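Local coordinates for protein putative transcriptional regulator (Bacillus cytotoxicus NVH 391-98, PDB 3K4H) that probably regulates transcription as a LacI-type, sugar-responsive DNA-binding repressor or activator, and holds a glucose-containing glycan in its ligand pocket, at residues I134-G139 with A151-A156; G206-L211 with V222-F227. One frame throughout, in Å; residues are numbered along the deposited sequence.

In the fold
Contacts 1 and 2 each join a strand of the same mixed sheet to a helix, and their centres lie about 14 Å apart. Strand 195-198 runs between their two strands. Helix 144-159 of contact 1 and helix 201-213 of contact 2 cover opposite faces: Phe136 turns its side chain to the first, whereas the next residue, Ile137, reaches the second, with its CD1 3.5 Å from CG2 of Val207. This touch links the two contacts directly. A bound glucose lies about 11 Å from the side chain of Phe136 and about 13 Å from that of Val207, so neither side chain is in direct contact with that sugar.

Contact 1 of 2, residues I134-G139 with A151-A156; sequences IAFIGG and AGMSDA
With chi1 at 163°, Phe136 carries its CG anti to the backbone N; CB points to the helix, and this torsion swings the ring away along the strand toward Gly138, so that CB, with little of the ring, is presented to Met153. Met153, modelled as selenomethionine, answers with a chain bent at chi2 (147°) that drops its selenium and methyl onto the strand. SE lies 3.8 Å from CB of Phe136, near the plane of the ring and at its edge, so the selenium meets the root of the aromatic side chain and not its face. Beyond SE, the terminal CE comes 3.4 Å from the carbonyl O of Ile134, and it too approaches CB of Phe136. Ile134 adds its CG2 branch, 4.2 Å from SE, from a different direction. The ring tip passes beside Gly138, with CZ 4.2 Å from the CA of this glycine, which places no side chain in its way.

Strand 134-138 and helix 151-156 run antiparallel at 170°, their axes 9.9 Å apart. This is the first strand-to-helix step of the beta-alpha-beta unit 134-138, 144-159, 169-171 in the periplasmic-binding-protein-like fold. Met197 of the adjacent strand 195-198 touches both Phe136 and Met153, while Ala135 and Ile137 point to helix 176-187 on the other face of the sheet. Two residues on, about half a turn round the helix, Asp155 forms a salt bridge with Arg120 of the second subunit, so the helix has its inner side on the sheet and another side at the dimer interface.

No hydrogen bond crosses between the two segments. Their 167 Å² of buried surface comes mostly from one long selenoether chain laid against CB of Phe136, CG2 of Ile134 and a backbone carbonyl, which suggests that dispersion and exclusion of water, not directional bonding, hold helix to strand here.

Contact 2 of 2, residues G206-L211 with V222-F227; sequences GVLSAL and VSIVSF
The second half of the beta-alpha-beta crossover 195-198, 201-213, 223-227 brings helix 206-211 back over the strand that follows it, at 159° between their directions and 10.1 Å between axes. Ile224 is the centre of the contact. Its chain is extended at chi2 (165°), which pushes CD1 out from the sheet into the helix, where two residues of one turn receive it: CG1 of Val207 at 3.9 Å and CG of Leu208 at 3.8 Å. The Val207 chain runs alongside Ile224 pointing the other way, while Leu208 lies slanted across it. One turn further on, Leu211 brings its CD2 branch 4.3 Å from CD1 of Ile224. The same CD2 lies 3.9 Å from CG1 of Val222, the two side chains being nearly perpendicular.

Val218, in the loop joining helix to strand, packs on both Leu208 and Ile224, and Val183 of helix 176-187 covers Val207 and Leu211. On the reverse of the strand, Val225 faces helix 115-128 and Ser223 OG bonds to the backbone N of Glu285.

All five touching residues are buried, and every close pair between the segments is carbon on carbon, with no hydrogen bond across. The helix is therefore seated by the fit of branched aliphatic chains round the Ile224 methyl, with Leu211 on Val222 as a second patch, while the strand's backbone is paired with strand 195-198 and, at Ile224, with Thr283.

Contact 1 of 2, residues I134-G139 with A151-A156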
loop_
_atom_site.group_PDB
_atom_site.type_symbol
_atom_site.label_atom_id
_atom_site.label_comp_id
_atom_site.label_asym_id
_atom_site.label_seq_id
_atom_site.Cartn_x
_atom_site.Cartn_y
_atom_site.Cartn_z
ATOM N N ILE A 134 12.953 20.559 -9.405
ATOM C CA ILE A 134 13.170 19.571 -8.359
ATOM C C ILE A 134 13.842 18.360 -9.001
ATOM O O ILE A 134 13.366 17.859 -10.014
ATOM C CB ILE A 134 11.820 19.189 -7.731
ATOM C CG1 ILE A 134 11.125 20.444 -7.175
ATOM C CG2 ILE A 134 11.979 18.106 -6.671
ATOM C CD1 ILE A 134 9.624 20.313 -7.010
ATOM N N ALA A 135 14.966 17.936 -8.432
ATOM C CA ALA A 135 15.748 16.809 -8.919
ATOM C C ALA A 135 15.670 15.616 -7.979
ATOM O O ALA A 135 15.388 15.756 -6.777
ATOM C CB ALA A 135 17.210 17.203 -9.100
ATOM N N PHE A 136 15.967 14.447 -8.553
ATOM C CA PHE A 136 15.822 13.159 -7.908
ATOM C C PHE A 136 17.163 12.512 -8.059
ATOM O O PHE A 136 17.761 12.575 -9.143
ATOM C CB PHE A 136 14.770 12.371 -8.680
ATOM C CG PHE A 136 14.774 10.907 -8.416
ATOM C CD1 PHE A 136 13.877 10.357 -7.505
ATOM C CD2 PHE A 136 15.648 10.071 -9.095
ATOM C CE1 PHE A 136 13.875 8.992 -7.250
ATOM C CE2 PHE A 136 15.673 8.701 -8.855
ATOM C CZ PHE A 136 14.789 8.148 -7.936
ATOM N N ILE A 137 17.662 11.924 -6.980
ATOM C CA ILE A 137 18.900 11.172 -7.020
ATOM C C ILE A 137 18.673 9.847 -6.334
ATOM O O ILE A 137 18.343 9.813 -5.150
ATOM C CB ILE A 137 20.018 11.838 -6.257
ATOM C CG1 ILE A 137 20.161 13.322 -6.632
ATOM C CG2 ILE A 137 21.327 11.058 -6.447
ATOM C CD1 ILE A 137 21.221 14.037 -5.766
ATOM N N GLY A 138 18.871 8.758 -7.080
ATOM C CA GLY A 138 18.682 7.437 -6.534
ATOM C C GLY A 138 19.839 6.501 -6.747
ATOM O O GLY A 138 20.891 6.905 -7.265
ATOM N N GLY A 139 19.629 5.246 -6.318
ATOM C CA GLY A 139 20.550 4.146 -6.562
ATOM C C GLY A 139 20.173 3.516 -7.884
ATOM O O GLY A 139 19.687 4.214 -8.804
ATOM N N ALA A 151 8.717 7.226 -9.378
ATOM C CA ALA A 151 7.376 7.287 -9.973
ATOM C C ALA A 151 6.477 8.273 -9.238
ATOM O O ALA A 151 5.811 9.065 -9.860
ATOM C CB ALA A 151 6.753 5.905 -10.017
ATOM N N GLY A 152 6.491 8.220 -7.911
ATOM C CA GLY A 152 5.706 9.115 -7.062
ATOM C C GLY A 152 6.074 10.581 -7.167
ATOM O O GLY A 152 5.201 11.429 -7.178
HETATM N N MSE A 153 7.361 10.898 -7.237
HETATM C CA MSE A 153 7.751 12.297 -7.336
HETATM C C MSE A 153 7.424 12.834 -8.749
HETATM O O MSE A 153 6.956 13.980 -8.923
HETATM C CB MSE A 153 9.230 12.480 -6.995
HETATM C CG MSE A 153 10.094 12.879 -8.175
HETATM SE SE MSE A 153 11.568 14.041 -7.645
HETATM C CE MSE A 153 11.976 14.779 -9.403
ATOM N N SER A 154 7.673 11.974 -9.736
ATOM C CA SER A 154 7.409 12.243 -11.125
ATOM C C SER A 154 5.927 12.583 -11.362
ATOM O O SER A 154 5.619 13.620 -11.971
ATOM C CB SER A 154 7.882 11.053 -11.965
ATOM O OG SER A 154 7.416 11.132 -13.301
ATOM N N ASP A 155 5.019 11.732 -10.878
ATOM C CA ASP A 155 3.581 11.971 -11.015
ATOM C C ASP A 155 3.178 13.249 -10.316
ATOM O O ASP A 155 2.395 14.034 -10.847
ATOM C CB ASP A 155 2.749 10.801 -10.461
ATOM C CG ASP A 155 2.705 9.599 -11.402
ATOM O OD1 ASP A 155 3.013 9.736 -12.607
ATOM O OD2 ASP A 155 2.368 8.499 -10.927
ATOM N N ALA A 156 3.721 13.454 -9.119
ATOM C CA ALA A 156 3.424 14.650 -8.336
ATOM C C ALA A 156 3.758 15.911 -9.137
ATOM O O ALA A 156 2.981 16.886 -9.137
ATOM C CB ALA A 156 4.147 14.627 -6.992
#

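Contact 2 of 2, residues G206-L211 with V222-F227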
loop_
_atom_site.group_PDB
_atom_site.type_symbol
_atom_site.label_atom_id
_atom_site.label_comp_id
_atom_site.label_asym_id
_atom_site.label_seq_id
_atom_site.Cartn_x
_atom_site.Cartn_y
_atom_site.Cartn_z
ATOM N N GLY A 206 25.999 13.107 1.426
ATOM C CA GLY A 206 26.999 13.451 0.456
ATOM C C GLY A 206 26.594 14.678 -0.323
ATOM O O GLY A 206 27.435 15.492 -0.678
ATOM N N VAL A 207 25.308 14.804 -0.606
ATOM C CA VAL A 207 24.808 15.923 -1.365
ATOM C C VAL A 207 25.166 17.159 -0.544
ATOM O O VAL A 207 25.850 18.061 -1.042
ATOM C CB VAL A 207 23.275 15.764 -1.674
ATOM C CG1 VAL A 207 22.602 17.084 -2.009
ATOM C CG2 VAL A 207 23.056 14.787 -2.847
ATOM N N LEU A 208 24.771 17.155 0.734
ATOM C CA LEU A 208 25.106 18.208 1.689
ATOM C C LEU A 208 26.565 18.623 1.710
ATOM O O LEU A 208 26.871 19.794 1.662
ATOM C CB LEU A 208 24.766 17.758 3.085
ATOM C CG LEU A 208 23.586 18.344 3.802
ATOM C CD1 LEU A 208 23.641 17.756 5.182
ATOM C CD2 LEU A 208 23.754 19.880 3.878
ATOM N N SER A 209 27.485 17.688 1.831
ATOM C CA SER A 209 28.861 18.105 1.931
ATOM C C SER A 209 29.290 18.719 0.611
ATOM O O SER A 209 30.044 19.681 0.591
ATOM C CB SER A 209 29.789 16.941 2.306
ATOM O OG SER A 209 29.037 15.842 2.779
ATOM N N ALA A 210 28.794 18.176 -0.488
ATOM C CA ALA A 210 29.267 18.588 -1.791
ATOM C C ALA A 210 28.768 19.991 -2.076
ATOM O O ALA A 210 29.484 20.830 -2.609
ATOM C CB ALA A 210 28.785 17.619 -2.850
ATOM N N LEU A 211 27.527 20.232 -1.686
ATOM C CA LEU A 211 26.884 21.501 -1.878
ATOM C C LEU A 211 27.611 22.551 -1.031
ATOM O O LEU A 211 27.725 23.728 -1.413
ATOM C CB LEU A 211 25.427 21.355 -1.478
ATOM C CG LEU A 211 24.288 21.758 -2.422
ATOM C CD1 LEU A 211 24.571 21.546 -3.862
ATOM C CD2 LEU A 211 23.055 20.980 -2.051
ATOM N N VAL A 222 19.512 25.584 -1.607
ATOM C CA VAL A 222 18.988 24.320 -2.108
ATOM C C VAL A 222 18.362 23.588 -0.958
ATOM O O VAL A 222 18.979 23.467 0.094
ATOM C CB VAL A 222 20.095 23.415 -2.703
ATOM C CG1 VAL A 222 19.526 22.089 -3.135
ATOM C CG2 VAL A 222 20.745 24.054 -3.879
ATOM N N SER A 223 17.137 23.112 -1.159
ATOM C CA SER A 223 16.462 22.261 -0.194
ATOM C C SER A 223 16.717 20.784 -0.532
ATOM O O SER A 223 16.727 20.391 -1.710
ATOM C CB SER A 223 14.953 22.546 -0.183
ATOM O OG SER A 223 14.677 23.899 0.124
ATOM N N ILE A 224 16.912 19.976 0.504
ATOM C CA ILE A 224 17.141 18.546 0.365
ATOM C C ILE A 224 16.135 17.801 1.237
ATOM O O ILE A 224 16.009 18.119 2.413
ATOM C CB ILE A 224 18.531 18.148 0.927
ATOM C CG1 ILE A 224 19.663 18.914 0.256
ATOM C CG2 ILE A 224 18.761 16.647 0.835
ATOM C CD1 ILE A 224 20.976 18.791 1.050
ATOM N N VAL A 225 15.445 16.808 0.681
ATOM C CA VAL A 225 14.815 15.783 1.494
ATOM C C VAL A 225 15.405 14.444 1.082
ATOM O O VAL A 225 15.687 14.243 -0.113
ATOM C CB VAL A 225 13.310 15.698 1.298
ATOM C CG1 VAL A 225 12.743 14.689 2.277
ATOM C CG2 VAL A 225 12.660 17.048 1.522
ATOM N N SER A 226 15.577 13.536 2.019
ATOM C CA SER A 226 16.108 12.220 1.781
ATOM C C SER A 226 15.297 11.188 2.515
ATOM O O SER A 226 14.336 11.481 3.133
ATOM C CB SER A 226 17.541 12.135 2.212
ATOM O OG SER A 226 17.704 11.071 3.091
ATOM N N PHE A 227 15.710 9.952 2.460
ATOM C CA PHE A 227 14.938 8.864 2.993
ATOM C C PHE A 227 15.708 8.024 3.959
ATOM O O PHE A 227 16.861 7.909 3.862
ATOM C CB PHE A 227 14.556 7.937 1.880
ATOM C CG PHE A 227 13.267 8.221 1.272
ATOM C CD1 PHE A 227 12.168 7.573 1.655
ATOM C CD2 PHE A 227 13.160 9.082 0.255
ATOM C CE1 PHE A 227 10.998 7.836 1.069
ATOM C CE2 PHE A 227 11.985 9.331 -0.309
ATOM C CZ PHE A 227 10.918 8.713 0.094
#